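Local structure of cupin 2 conserved barrel domain protein (Leptotrichia buccalis, 3RNS) at residues Tyr38-Glu49 with Ile95-Ile106; Ser159-Asp167 with Pro208-Glu216. The protein is of unknown function but belongs to the cupin superfamily, whose small conserved beta-barrels often enclose a ligand- or metal-binding pocket. All coordinates share one frame; numbering follows the deposited sequence. Where two conformers were deposited one is given.

Contact 1: Tyr38-Glu49 with Ile95-Ile106; sequences YISLFSLAKDEE and IEARDNLKLIEI. With ACT (acetate ion), chain B.
Tyr38 CG sits between its backbone N and carbonyl carbon (chi1 66°), while Glu105 CG lies anti to its own N (chi1 178°); together these torsions bring phenol and carboxylate within bonding distance. Tyr38 OH donates to Glu105 OE1 at 2.6 Å. The oxygen lies at the edge of the ring, near its plane, but the ring and carboxylate planes are 72° apart, and the hydroxyl reaches OE1 from above the carboxylate. OE2 is bonded to the hydroxyl of Tyr61 on strand 59-65 and lies 3.6 Å from Phe42 CE1, so this buried acid is held through both oxygens. Replacing Glu105 by a leucine would probably leave the Tyr38 and Tyr61 hydroxyls without their shared partner and the Tyr38 ring freer to swing. An acetate ion lies alongside, its OXT accepting from Ser40 OG at 3.0 Å.

The two antiparallel strands are neighbours in the larger sheet of the N-terminal half, whose six- and four-stranded sheets are consistent with a cupin-like barrel. Paired backbone bonds run from Ser40-Glu105 through Phe42-Leu103 to Leu44-Leu101. On the sheet face opposite Glu105, Ile39 CG2 and Ile104 CG2 lie side by side at 3.5 Å, and Ile39 and Ile106 also touch Ile223 of strand 218-225.

Past Leu44 the first segment passes to the smaller sheet through a type II turn from Ala45 to Glu48, while the second comes from that sheet, strand 93-97, through Arg98-Asn100 into strand 101-108. Here Leu44 CB packs on Ala97 CB at 3.7 Å, and Leu44 O receives two donors: Leu101 N and, from above the carbonyl plane, Asn100 ND2 at 3.0 Å. At the turn, Arg98 NH1 makes a salt bridge to Asp47 OD1 at 2.8 Å, although the hydrogen bond within it is bent and weak.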
loop_
_atom_site.group_PDB
_atom_site.type_symbol
_atom_site.label_atom_id
_atom_site.label_comp_id
_atom_site.label_asym_id
_atom_site.label_seq_id
_atom_site.Cartn_x
_atom_site.Cartn_y
_atom_site.Cartn_z
ATOM N N TYR A 38 -6.481 9.074 3.474
ATOM C CA TYR A 38 -5.627 8.535 4.538
ATOM C C TYR A 38 -5.155 7.166 4.180
ATOM O O TYR A 38 -5.679 6.507 3.262
ATOM C CB TYR A 38 -6.407 8.453 5.859
ATOM C CG TYR A 38 -7.539 7.456 5.831
ATOM C CD1 TYR A 38 -8.804 7.807 5.359
ATOM C CD2 TYR A 38 -7.347 6.160 6.258
ATOM C CE1 TYR A 38 -9.839 6.883 5.327
ATOM C CE2 TYR A 38 -8.371 5.225 6.217
ATOM C CZ TYR A 38 -9.602 5.585 5.740
ATOM O OH TYR A 38 -10.625 4.632 5.681
ATOM N N ILE A 39 -4.182 6.709 4.945
ATOM C CA ILE A 39 -3.690 5.360 4.837
ATOM C C ILE A 39 -3.626 4.818 6.266
ATOM O O ILE A 39 -3.049 5.490 7.132
ATOM C CB ILE A 39 -2.249 5.262 4.274
ATOM C CG1 ILE A 39 -2.101 5.875 2.869
ATOM C CG2 ILE A 39 -1.836 3.803 4.172
ATOM C CD1 ILE A 39 -0.596 5.828 2.299
ATOM N N SER A 40 -4.224 3.645 6.486
ATOM C CA SER A 40 -4.180 2.970 7.770
ATOM C C SER A 40 -3.734 1.546 7.577
ATOM O O SER A 40 -3.889 1.011 6.472
ATOM C CB SER A 40 -5.564 2.991 8.438
ATOM O OG SER A 40 -5.811 4.293 8.895
ATOM N N LEU A 41 -3.195 0.955 8.651
ATOM C CA LEU A 41 -2.915 -0.460 8.750
ATOM C C LEU A 41 -3.850 -1.170 9.747
ATOM O O LEU A 41 -4.236 -0.609 10.780
ATOM C CB LEU A 41 -1.463 -0.677 9.179
ATOM C CG LEU A 41 -0.354 0.023 8.418
ATOM C CD1 LEU A 41 0.862 -0.358 9.142
ATOM C CD2 LEU A 41 -0.290 -0.484 6.920
ATOM N N PHE A 42 -4.224 -2.400 9.398
ATOM C CA PHE A 42 -5.018 -3.296 10.224
ATOM C C PHE A 42 -4.355 -4.634 10.389
ATOM O O PHE A 42 -3.781 -5.166 9.418
ATOM C CB PHE A 42 -6.375 -3.538 9.565
ATOM C CG PHE A 42 -7.322 -2.380 9.684
ATOM C CD1 PHE A 42 -7.255 -1.322 8.813
ATOM C CD2 PHE A 42 -8.251 -2.344 10.700
ATOM C CE1 PHE A 42 -8.124 -0.255 8.948
ATOM C CE2 PHE A 42 -9.145 -1.275 10.832
ATOM C CZ PHE A 42 -9.072 -0.243 9.948
ATOM N N SER A 43 -4.411 -5.191 11.601
ATOM C CA SER A 43 -4.108 -6.613 11.823
ATOM C C SER A 43 -5.271 -7.242 12.548
ATOM O O SER A 43 -5.659 -6.773 13.626
ATOM C CB SER A 43 -2.822 -6.767 12.638
ATOM O OG SER A 43 -2.532 -8.118 12.926
ATOM N N LEU A 44 -5.880 -8.254 11.932
ATOM C CA LEU A 44 -7.024 -8.948 12.484
ATOM C C LEU A 44 -6.626 -10.352 12.895
ATOM O O LEU A 44 -6.070 -11.087 12.096
ATOM C CB LEU A 44 -8.126 -9.091 11.433
ATOM C CG LEU A 44 -8.957 -7.906 11.014
ATOM C CD1 LEU A 44 -8.081 -6.906 10.266
ATOM C CD2 LEU A 44 -10.132 -8.404 10.128
ATOM N N ALA A 45 -6.917 -10.732 14.121
ATOM C CA ALA A 45 -6.624 -12.084 14.601
ATOM C C ALA A 45 -7.617 -12.995 13.927
ATOM O O ALA A 45 -8.688 -12.554 13.486
ATOM C CB ALA A 45 -6.777 -12.209 16.148
ATOM N N LYS A 46 -7.254 -14.263 13.850
ATOM C CA LYS A 46 -8.121 -15.278 13.267
ATOM C C LYS A 46 -9.515 -15.174 13.767
ATOM O O LYS A 46 -9.742 -15.051 14.950
ATOM C CB LYS A 46 -7.594 -16.663 13.593
ATOM C CG LYS A 46 -8.443 -17.772 13.012
ATOM C CD LYS A 46 -7.891 -19.153 13.418
ATOM C CE LYS A 46 -8.708 -20.274 12.808
ATOM N NZ LYS A 46 -7.820 -21.428 12.416
ATOM N N ASP A 47 -10.441 -15.222 12.838
ATOM C CA ASP A 47 -11.870 -15.209 13.093
ATOM C C ASP A 47 -12.427 -13.879 13.543
ATOM O O ASP A 47 -13.615 -13.784 13.759
ATOM C CB ASP A 47 -12.340 -16.379 14.006
ATOM C CG ASP A 47 -12.271 -17.765 13.282
ATOM O OD1 ASP A 47 -12.351 -17.839 12.021
ATOM O OD2 ASP A 47 -12.107 -18.781 13.967
ATOM N N GLU A 48 -11.619 -12.827 13.652
ATOM C CA GLU A 48 -12.179 -11.505 13.950
ATOM C C GLU A 48 -12.684 -10.870 12.679
ATOM O O GLU A 48 -12.369 -11.313 11.576
ATOM C CB GLU A 48 -11.117 -10.606 14.607
ATOM C CG GLU A 48 -10.678 -11.157 15.993
ATOM C CD GLU A 48 -11.845 -11.196 16.993
ATOM O OE1 GLU A 48 -12.433 -10.127 17.260
ATOM O OE2 GLU A 48 -12.198 -12.275 17.506
ATOM N N GLU A 49 -13.458 -9.806 12.831
ATOM C CA GLU A 49 -13.885 -9.038 11.677
ATOM C C GLU A 49 -13.958 -7.531 11.880
ATOM O O GLU A 49 -14.100 -7.045 12.994
ATOM C CB GLU A 49 -15.233 -9.547 11.193
ATOM C CG GLU A 49 -16.330 -9.490 12.198
ATOM C CD GLU A 49 -17.610 -10.132 11.659
ATOM O OE1 GLU A 49 -18.618 -9.396 11.567
ATOM O OE2 GLU A 49 -17.605 -11.352 11.311
ATOM N N ILE A 95 -15.172 -7.537 6.668
ATOM C CA ILE A 95 -13.921 -8.286 6.385
ATOM C C ILE A 95 -13.630 -9.274 7.522
ATOM O O ILE A 95 -13.494 -8.850 8.688
ATOM C CB ILE A 95 -12.720 -7.367 6.253
ATOM C CG1 ILE A 95 -12.991 -6.272 5.198
ATOM C CG2 ILE A 95 -11.460 -8.151 5.869
ATOM C CD1 ILE A 95 -11.782 -5.337 4.943
ATOM N N GLU A 96 -13.561 -10.564 7.184
ATOM C CA GLU A 96 -13.310 -11.631 8.146
ATOM C C GLU A 96 -11.925 -12.211 7.934
ATOM O O GLU A 96 -11.507 -12.519 6.822
ATOM C CB GLU A 96 -14.358 -12.749 8.034
ATOM C CG GLU A 96 -15.775 -12.307 8.313
ATOM C CD GLU A 96 -16.814 -13.484 8.370
ATOM O OE1 GLU A 96 -18.005 -13.226 8.666
ATOM O OE2 GLU A 96 -16.438 -14.649 8.123
ATOM N N ALA A 97 -11.204 -12.358 9.020
ATOM C CA ALA A 97 -9.897 -12.991 8.992
ATOM C C ALA A 97 -10.021 -14.521 9.167
ATOM O O ALA A 97 -10.567 -14.977 10.161
ATOM C CB ALA A 97 -9.025 -12.393 10.117
ATOM N N ARG A 98 -9.466 -15.297 8.227
ATOM C CA ARG A 98 -9.413 -16.762 8.319
ATOM C C ARG A 98 -8.181 -17.224 9.079
ATOM O O ARG A 98 -8.140 -18.314 9.586
ATOM C CB ARG A 98 -9.402 -17.383 6.917
ATOM C CG ARG A 98 -10.699 -17.131 6.183
ATOM C CD ARG A 98 -11.836 -18.017 6.719
ATOM N NE ARG A 98 -13.021 -17.207 7.004
ATOM C CZ ARG A 98 -13.439 -16.837 8.200
ATOM N NH1 ARG A 98 -12.822 -17.225 9.305
ATOM N NH2 ARG A 98 -14.513 -16.078 8.285
ATOM N N ASP A 99 -7.176 -16.368 9.128
ATOM C CA ASP A 99 -5.968 -16.540 9.926
ATOM C C ASP A 99 -5.547 -15.090 10.321
ATOM O O ASP A 99 -6.420 -14.208 10.418
ATOM C CB ASP A 99 -4.910 -17.244 9.081
ATOM C CG ASP A 99 -4.665 -16.538 7.772
ATOM O OD1 ASP A 99 -4.911 -15.293 7.705
ATOM O OD2 ASP A 99 -4.234 -17.223 6.809
ATOM N N ASN A 100 -4.264 -14.808 10.540
ATOM C CA ASN A 100 -3.876 -13.425 10.909
ATOM C C ASN A 100 -3.784 -12.537 9.660
ATOM O O ASN A 100 -2.803 -12.560 8.954
ATOM C CB ASN A 100 -2.562 -13.445 11.658
ATOM C CG ASN A 100 -2.142 -12.044 12.196
ATOM O OD1 ASN A 100 -0.986 -11.899 12.573
ATOM N ND2 ASN A 100 -3.063 -11.039 12.252
ATOM N N LEU A 101 -4.852 -11.798 9.391
ATOM C CA LEU A 101 -5.007 -11.007 8.188
ATOM C C LEU A 101 -4.495 -9.607 8.443
ATOM O O LEU A 101 -4.885 -8.976 9.416
ATOM C CB LEU A 101 -6.470 -10.955 7.808
ATOM C CG LEU A 101 -6.756 -10.166 6.551
ATOM C CD1 LEU A 101 -6.070 -10.815 5.297
ATOM C CD2 LEU A 101 -8.259 -10.033 6.422
ATOM N N LYS A 102 -3.587 -9.142 7.591
ATOM C CA LYS A 102 -3.068 -7.797 7.733
ATOM C C LYS A 102 -3.320 -7.029 6.451
ATOM O O LYS A 102 -3.125 -7.547 5.334
ATOM C CB LYS A 102 -1.579 -7.809 8.088
ATOM C CG LYS A 102 -1.309 -8.499 9.455
ATOM C CD LYS A 102 0.124 -8.414 9.838
ATOM C CE LYS A 102 0.409 -9.177 11.149
ATOM N NZ LYS A 102 1.866 -9.039 11.456
ATOM N N LEU A 103 -3.724 -5.780 6.595
ATOM C CA LEU A 103 -4.210 -5.004 5.451
ATOM C C LEU A 103 -3.695 -3.608 5.542
ATOM O O LEU A 103 -3.643 -3.027 6.665
ATOM C CB LEU A 103 -5.724 -4.954 5.494
ATOM C CG LEU A 103 -6.559 -6.233 5.375
ATOM C CD1 LEU A 103 -7.996 -5.919 5.647
ATOM C CD2 LEU A 103 -6.374 -6.898 3.997
ATOM N N ILE A 104 -3.320 -3.031 4.397
ATOM C CA ILE A 104 -3.218 -1.595 4.262
ATOM C C ILE A 104 -4.582 -1.120 3.751
ATOM O O ILE A 104 -5.079 -1.642 2.754
ATOM C CB ILE A 104 -2.136 -1.140 3.222
ATOM C CG1 ILE A 104 -0.775 -1.779 3.490
ATOM C CG2 ILE A 104 -2.046 0.393 3.228
ATOM C CD1 ILE A 104 0.327 -1.380 2.492
ATOM N N GLU A 105 -5.189 -0.129 4.410
ATOM C CA GLU A 105 -6.449 0.431 4.002
ATOM C C GLU A 105 -6.186 1.866 3.528
ATOM O O GLU A 105 -5.648 2.661 4.265
ATOM C CB GLU A 105 -7.471 0.460 5.164
ATOM C CG GLU A 105 -8.819 1.094 4.784
ATOM C CD GLU A 105 -9.786 1.229 5.971
ATOM O OE1 GLU A 105 -9.879 2.333 6.548
ATOM O OE2 GLU A 105 -10.471 0.239 6.323
ATOM N N ILE A 106 -6.606 2.186 2.320
ATOM C CA ILE A 106 -6.424 3.506 1.739
ATOM C C ILE A 106 -7.835 3.999 1.517
ATOM O O ILE A 106 -8.625 3.308 0.909
ATOM C CB ILE A 106 -5.649 3.475 0.403
ATOM C CG1 ILE A 106 -4.320 2.737 0.540
ATOM C CG2 ILE A 106 -5.350 4.869 -0.076
ATOM C CD1 ILE A 106 -4.382 1.248 0.214
HETATM C C ACT B . -8.561 4.019 11.121
HETATM O O ACT B . -9.369 4.064 12.100
HETATM O OXT ACT B . -7.354 4.102 11.419
HETATM C CH3 ACT B . -9.032 3.866 9.707
#

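Contact 2: Ser159-Asp167 with Pro208-Glu216; sequences SFWKGESLD and PHAVEAETE
Val211 CG1 is the methyl on which the apolar contact turns, 3.6 Å from Phe160 CZ and 3.7 Å from Leu166 CD1. With chi1 at 62°, CG1 stands between the backbone N and the carbonyl carbon of Val211, and it meets the Phe160 ring obliquely while running alongside the Leu166 side chain. Leu166 CG in turn lies at the edge of that ring, in its plane. Nearby, Ala213 CB fits against Phe160 CB at 3.8 Å and Trp161 O at 3.4 Å.

Backbone bonds fix these groups. Leu166 N binds Val211 O at 2.9 Å, with only a weak, long return bond; Ala213 N meets Glu164 O almost head-on at 2.9 Å; and Gly163 N reaches Ala213 O at 2.7 Å in a nearly straight bond. Gly163 is the third residue of a type II turn from Trp161 to Glu164, with a positive phi of 94°, and Ala213 centres an inverse gamma turn. The extended Lys162 chain runs alongside the backbone of Thr215 and Glu216.

Further out, Phe218 stacks with Phe160 and touches Val211 and Ala213, Ile142 packs on Phe160 and Leu166, and Asn217 OD1 accepts from Lys162 N. The turn carries the chain from strand 153-160 of one sheet to strand 165-169 of the other, the sheet-to-sheet passage of a jelly-roll barrel, here the conserved cupin domain.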
loop_
_atom_site.group_PDB
_atom_site.type_symbol
_atom_site.label_atom_id
_atom_site.label_comp_id
_atom_site.label_asym_id
_atom_site.label_seq_id
_atom_site.Cartn_x
_atom_site.Cartn_y
_atom_site.Cartn_z
ATOM N N SER A 159 7.161 -1.702 -12.371
ATOM C CA SER A 159 8.290 -2.646 -12.418
ATOM C C SER A 159 9.516 -1.930 -12.973
ATOM O O SER A 159 9.395 -1.088 -13.910
ATOM C CB SER A 159 7.964 -3.884 -13.264
ATOM O OG SER A 159 7.820 -3.549 -14.649
ATOM N N PHE A 160 10.676 -2.219 -12.382
ATOM C CA PHE A 160 11.937 -1.585 -12.770
ATOM C C PHE A 160 12.887 -2.750 -13.110
ATOM O O PHE A 160 13.090 -3.664 -12.281
ATOM C CB PHE A 160 12.594 -0.816 -11.609
ATOM C CG PHE A 160 11.958 0.487 -11.254
ATOM C CD1 PHE A 160 10.718 0.532 -10.621
ATOM C CD2 PHE A 160 12.645 1.698 -11.470
ATOM C CE1 PHE A 160 10.148 1.774 -10.250
ATOM C CE2 PHE A 160 12.066 2.916 -11.096
ATOM C CZ PHE A 160 10.820 2.944 -10.524
ATOM N N TRP A 161 13.447 -2.735 -14.310
ATOM C CA TRP A 161 14.541 -3.632 -14.616
ATOM C C TRP A 161 15.802 -3.080 -13.954
ATOM O O TRP A 161 16.012 -1.869 -13.895
ATOM C CB TRP A 161 14.733 -3.749 -16.130
ATOM C CG TRP A 161 15.607 -4.869 -16.495
ATOM C CD1 TRP A 161 16.962 -4.807 -16.736
ATOM C CD2 TRP A 161 15.223 -6.238 -16.682
ATOM N NE1 TRP A 161 17.423 -6.045 -17.074
ATOM C CE2 TRP A 161 16.389 -6.950 -17.016
ATOM C CE3 TRP A 161 13.997 -6.925 -16.616
ATOM C CZ2 TRP A 161 16.376 -8.334 -17.292
ATOM C CZ3 TRP A 161 13.988 -8.308 -16.835
ATOM C CH2 TRP A 161 15.173 -8.994 -17.199
ATOM N N LYS A 162 16.656 -3.974 -13.489
ATOM C CA LYS A 162 17.943 -3.594 -12.899
ATOM C C LYS A 162 18.672 -2.566 -13.744
ATOM O O LYS A 162 18.761 -2.704 -14.967
ATOM C CB LYS A 162 18.800 -4.846 -12.768
ATOM C CG LYS A 162 20.171 -4.557 -12.259
ATOM C CD LYS A 162 20.997 -5.774 -12.227
ATOM C CE LYS A 162 22.361 -5.443 -11.663
ATOM N NZ LYS A 162 23.164 -6.687 -11.742
ATOM N N GLY A 163 19.172 -1.511 -13.114
ATOM C CA GLY A 163 19.832 -0.429 -13.837
ATOM C C GLY A 163 18.940 0.719 -14.195
ATOM O O GLY A 163 19.436 1.751 -14.588
ATOM N N GLU A 164 17.617 0.556 -14.145
ATOM C CA GLU A 164 16.713 1.684 -14.432
ATOM C C GLU A 164 16.519 2.523 -13.176
ATOM O O GLU A 164 16.652 2.037 -12.073
ATOM C CB GLU A 164 15.353 1.233 -15.016
ATOM C CG GLU A 164 15.310 1.121 -16.571
ATOM C CD GLU A 164 15.337 2.488 -17.328
ATOM O OE1 GLU A 164 14.948 3.562 -16.789
ATOM O OE2 GLU A 164 15.758 2.476 -18.489
ATOM N N SER A 165 16.227 3.813 -13.370
ATOM C CA SER A 165 16.101 4.751 -12.298
ATOM C C SER A 165 15.166 5.887 -12.665
ATOM O O SER A 165 14.987 6.186 -13.827
ATOM C CB SER A 165 17.484 5.376 -11.952
ATOM O OG SER A 165 18.036 6.097 -13.054
ATOM N N LEU A 166 14.610 6.532 -11.650
ATOM C CA LEU A 166 14.012 7.836 -11.791
ATOM C C LEU A 166 14.954 8.884 -11.190
ATOM O O LEU A 166 15.452 8.721 -10.073
ATOM C CB LEU A 166 12.681 7.878 -11.051
ATOM C CG LEU A 166 11.677 6.766 -11.404
ATOM C CD1 LEU A 166 10.392 6.958 -10.549
ATOM C CD2 LEU A 166 11.392 6.847 -12.879
ATOM N N ASP A 167 15.150 9.960 -11.922
ATOM C CA ASP A 167 15.920 11.111 -11.454
ATOM C C ASP A 167 15.177 11.822 -10.318
ATOM O O ASP A 167 13.964 11.677 -10.194
ATOM C CB ASP A 167 16.105 12.115 -12.607
ATOM C CG ASP A 167 16.964 11.569 -13.741
ATOM O OD1 ASP A 167 17.900 10.788 -13.461
ATOM O OD2 ASP A 167 16.693 11.936 -14.927
ATOM N N PRO A 208 12.909 16.461 -2.593
ATOM C CA PRO A 208 13.182 15.618 -3.744
ATOM C C PRO A 208 13.434 14.163 -3.359
ATOM O O PRO A 208 13.996 13.890 -2.279
ATOM C CB PRO A 208 14.430 16.255 -4.377
ATOM C CG PRO A 208 14.679 17.564 -3.627
ATOM C CD PRO A 208 14.012 17.390 -2.296
ATOM N N HIS A 209 13.001 13.238 -4.214
ATOM C CA HIS A 209 13.323 11.808 -4.038
ATOM C C HIS A 209 13.657 11.189 -5.407
ATOM O O HIS A 209 13.362 11.764 -6.479
ATOM C CB HIS A 209 12.179 11.039 -3.324
ATOM C CG HIS A 209 10.855 11.164 -4.010
ATOM N ND1 HIS A 209 9.811 11.898 -3.489
ATOM C CD2 HIS A 209 10.414 10.677 -5.195
ATOM C CE1 HIS A 209 8.778 11.840 -4.313
ATOM N NE2 HIS A 209 9.120 11.109 -5.358
ATOM N N ALA A 210 14.258 10.013 -5.357
ATOM C CA ALA A 210 14.637 9.260 -6.550
ATOM C C ALA A 210 14.675 7.782 -6.172
ATOM O O ALA A 210 14.654 7.407 -5.005
ATOM C CB ALA A 210 16.018 9.734 -7.067
ATOM N N VAL A 211 14.744 6.948 -7.187
ATOM C CA VAL A 211 14.780 5.500 -7.021
ATOM C C VAL A 211 15.579 4.862 -8.132
ATOM O O VAL A 211 15.646 5.376 -9.255
ATOM C CB VAL A 211 13.361 4.880 -6.960
ATOM C CG1 VAL A 211 12.599 5.089 -8.193
ATOM C CG2 VAL A 211 13.422 3.418 -6.668
ATOM N N GLU A 212 16.188 3.739 -7.813
ATOM C CA GLU A 212 17.028 3.044 -8.729
ATOM C C GLU A 212 16.926 1.555 -8.449
ATOM O O GLU A 212 16.934 1.133 -7.267
ATOM C CB GLU A 212 18.427 3.596 -8.482
ATOM C CG GLU A 212 19.532 2.911 -9.111
ATOM C CD GLU A 212 20.923 3.523 -8.719
ATOM O OE1 GLU A 212 21.017 4.423 -7.826
ATOM O OE2 GLU A 212 21.924 3.062 -9.323
ATOM N N ALA A 213 16.835 0.755 -9.508
ATOM C CA ALA A 213 16.982 -0.698 -9.391
ATOM C C ALA A 213 18.478 -1.008 -9.390
ATOM O O ALA A 213 19.081 -1.324 -10.406
ATOM C CB ALA A 213 16.236 -1.429 -10.567
ATOM N N GLU A 214 19.099 -0.895 -8.236
ATOM C CA GLU A 214 20.552 -0.898 -8.160
ATOM C C GLU A 214 21.163 -2.301 -8.317
ATOM O O GLU A 214 22.022 -2.481 -9.113
ATOM C CB GLU A 214 20.984 -0.315 -6.811
ATOM C CG GLU A 214 22.505 -0.222 -6.635
ATOM C CD GLU A 214 22.927 -0.022 -5.156
ATOM O OE1 GLU A 214 22.331 -0.656 -4.226
ATOM O OE2 GLU A 214 23.865 0.775 -4.940
ATOM N N THR A 215 20.697 -3.281 -7.568
ATOM C CA THR A 215 21.289 -4.619 -7.538
ATOM C C THR A 215 20.391 -5.666 -8.222
ATOM O O THR A 215 20.858 -6.744 -8.550
ATOM C CB THR A 215 21.472 -5.097 -6.091
ATOM O OG1 THR A 215 20.210 -5.001 -5.427
ATOM C CG2 THR A 215 22.503 -4.239 -5.342
ATOM N N GLU A 216 19.107 -5.379 -8.421
ATOM C CA GLU A 216 18.252 -6.362 -9.091
ATOM C C GLU A 216 16.932 -5.736 -9.523
ATOM O O GLU A 216 16.661 -4.600 -9.208
ATOM C CB GLU A 216 17.960 -7.517 -8.148
ATOM C CG GLU A 216 17.158 -7.086 -6.896
ATOM C CD GLU A 216 17.063 -8.227 -5.817
ATOM O OE1 GLU A 216 16.187 -9.132 -5.932
ATOM O OE2 GLU A 216 17.870 -8.195 -4.844
#

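Contacts 1 and 2 lie on opposite sides of the chain's centre, their centres 31 Å apart and their nearest atoms about 13 Å apart, and they follow one another along the sequence. Each includes a type II turn that takes the chain from a larger sheet to a smaller one, consistent with two related cupin-like barrels in a single chain. Strand 218-225 links their surroundings: Ile223 meets Ile39 and Ile106 of contact 1, whereas Phe218, at the start of the same strand, packs into contact 2. The acetate belongs to contact 1 and probably came from the crystallisation liquor, so it need not mark a natural ligand site.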